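Endoglucanase FnCel5A (PDB 3NCO) probably hydrolyses internal beta-1,4-glucosidic bonds of cellulose in the bacterium Fervidobacterium nodosum. Local coordinates at residues A[120-123]-A[124-128]. Residues are numbered along the deposited sequence; the frame is centred on the assembly and turned at random.
Sequences VEIW and KQVAQ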
loop_
_atom_site.group_PDB
_atom_site.type_symbol
_atom_site.label_atom_id
_atom_site.label_comp_id
_atom_site.label_asym_id
_atom_site.label_seq_id
_atom_site.Cartn_x
_atom_site.Cartn_y
_atom_site.Cartn_z
ATOM N N VAL A 120 -0.812 -18.543 2.204
ATOM C CA VAL A 120 0.041 -19.212 1.201
ATOM C C VAL A 120 -0.822 -19.722 0.023
ATOM O O VAL A 120 -0.445 -19.569 -1.174
ATOM C CB VAL A 120 0.864 -20.357 1.800
ATOM C CG1 VAL A 120 1.552 -21.136 0.736
ATOM C CG2 VAL A 120 1.935 -19.805 2.775
ATOM N N GLU A 121 -1.952 -20.369 0.333
ATOM C CA GLU A 121 -2.833 -20.907 -0.726
ATOM C C GLU A 121 -3.487 -19.803 -1.557
ATOM O O GLU A 121 -3.590 -19.934 -2.777
ATOM C CB GLU A 121 -3.925 -21.781 -0.135
ATOM C CG GLU A 121 -3.408 -23.070 0.524
ATOM C CD GLU A 121 -2.447 -23.864 -0.380
ATOM O OE1 GLU A 121 -2.814 -24.157 -1.541
ATOM O OE2 GLU A 121 -1.316 -24.191 0.041
ATOM N N ILE A 122 -3.871 -18.702 -0.920
ATOM C CA ILE A 122 -4.390 -17.539 -1.682
ATOM C C ILE A 122 -3.367 -17.104 -2.704
ATOM O O ILE A 122 -3.661 -16.961 -3.891
ATOM C CB ILE A 122 -4.757 -16.360 -0.729
ATOM C CG1 ILE A 122 -6.056 -16.708 -0.017
ATOM C CG2 ILE A 122 -4.885 -15.005 -1.500
ATOM C CD1 ILE A 122 -6.349 -15.842 1.210
ATOM N N TRP A 123 -2.142 -16.917 -2.258
ATOM C CA TRP A 123 -1.108 -16.432 -3.150
ATOM C C TRP A 123 -0.693 -17.442 -4.225
ATOM O O TRP A 123 -0.308 -17.048 -5.351
ATOM C CB TRP A 123 0.070 -15.873 -2.359
ATOM C CG TRP A 123 -0.174 -14.371 -2.109
ATOM C CD1 TRP A 123 -0.459 -13.722 -0.890
ATOM C CD2 TRP A 123 -0.234 -13.368 -3.108
ATOM N NE1 TRP A 123 -0.639 -12.373 -1.112
ATOM C CE2 TRP A 123 -0.535 -12.136 -2.469
ATOM C CE3 TRP A 123 -0.058 -13.398 -4.502
ATOM C CZ2 TRP A 123 -0.648 -10.929 -3.193
ATOM C CZ3 TRP A 123 -0.150 -12.236 -5.211
ATOM C CH2 TRP A 123 -0.452 -10.987 -4.576
ATOM N N LYS A 124 -0.751 -18.731 -3.910
ATOM C CA LYS A 124 -0.474 -19.726 -4.955
ATOM C C LYS A 124 -1.451 -19.501 -6.116
ATOM O O LYS A 124 -1.072 -19.529 -7.309
ATOM C CB LYS A 124 -0.638 -21.122 -4.376
ATOM C CG LYS A 124 -0.437 -22.222 -5.398
ATOM C CD LYS A 124 -0.445 -23.570 -4.675
ATOM C CE LYS A 124 -0.008 -24.738 -5.613
ATOM N NZ LYS A 124 1.511 -24.726 -5.817
ATOM N N GLN A 125 -2.703 -19.267 -5.770
ATOM C CA GLN A 125 -3.736 -19.046 -6.758
ATOM C C GLN A 125 -3.627 -17.700 -7.490
ATOM O O GLN A 125 -3.854 -17.647 -8.703
ATOM C CB GLN A 125 -5.077 -19.126 -6.087
ATOM C CG GLN A 125 -5.383 -20.545 -5.703
ATOM C CD GLN A 125 -6.679 -20.595 -4.953
ATOM O OE1 GLN A 125 -7.729 -20.480 -5.554
ATOM N NE2 GLN A 125 -6.614 -20.664 -3.620
ATOM N N VAL A 126 -3.396 -16.621 -6.772
ATOM C CA VAL A 126 -3.313 -15.301 -7.400
ATOM C C VAL A 126 -2.089 -15.262 -8.331
ATOM O O VAL A 126 -2.197 -14.827 -9.525
ATOM C CB VAL A 126 -3.205 -14.184 -6.367
ATOM C CG1 VAL A 126 -3.070 -12.819 -7.102
ATOM C CG2 VAL A 126 -4.417 -14.193 -5.415
ATOM N N ALA A 127 -0.971 -15.800 -7.858
ATOM C CA ALA A 127 0.211 -15.914 -8.715
ATOM C C ALA A 127 -0.076 -16.746 -9.952
ATOM O O ALA A 127 0.387 -16.435 -11.074
ATOM C CB ALA A 127 1.433 -16.494 -7.948
ATOM N N GLN A 128 -0.780 -17.876 -9.793
ATOM C CA GLN A 128 -1.054 -18.681 -10.977
ATOM C C GLN A 128 -1.904 -17.876 -11.945
ATOM O O GLN A 128 -1.656 -17.887 -13.188
ATOM C CB GLN A 128 -1.789 -19.952 -10.603
ATOM C CG GLN A 128 -2.312 -20.759 -11.815
ATOM C CD GLN A 128 -1.196 -21.468 -12.572
ATOM O OE1 GLN A 128 -0.184 -21.828 -11.991
ATOM N NE2 GLN A 128 -1.383 -21.660 -13.879
#
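The six-membered part of the Trp123 indole meets Val126 three residues on: CG1 of Val126 comes obliquely to the benzo side, 3.5 Å from CZ3 of Trp123. That methyl gets there because it stands anti to its own backbone N (chi1 178°), while the other branch, CG2, turns back to lie 4.0 Å from CG2 of Ile122. NE1 of Trp123 donates to the carbonyl of Ile141, which helps to hold the ring's rotation, and Phe139 meets it with the planes at about 45°. The second flat group, the Gln125 amide, points its NE2 at the Glu121 carbonyl: NE2 of Gln125 reaches O of Glu121 at 3.2 Å from above the carbonyl plane, 65° out of it, with the oxygen close to the amide's own plane. Gln125 N comes to Glu121 O from the opposite face, also at 3.2 Å, so two donors grip one acceptor. All this belongs to helix 112-130 of the TIM barrel; the helix's buried side carries Ile122, Trp123 and Val126; the last touches Trp64, and Trp123 packs on Val161 of helix 151-168. The amide of Gln125 also ties the helix to a loop, with OE1 taking the N-H of Ile76 and NE2 donating to Tyr74 O. A leucine here, with no amide, would probably leave Ile76 N and Tyr74 O without these partners and Glu121 O with one donor fewer. Lys124 runs beside Glu121, CD 4.0 Å from OE1 of Glu121, but its bent end carries NZ to a salt bridge with Glu164.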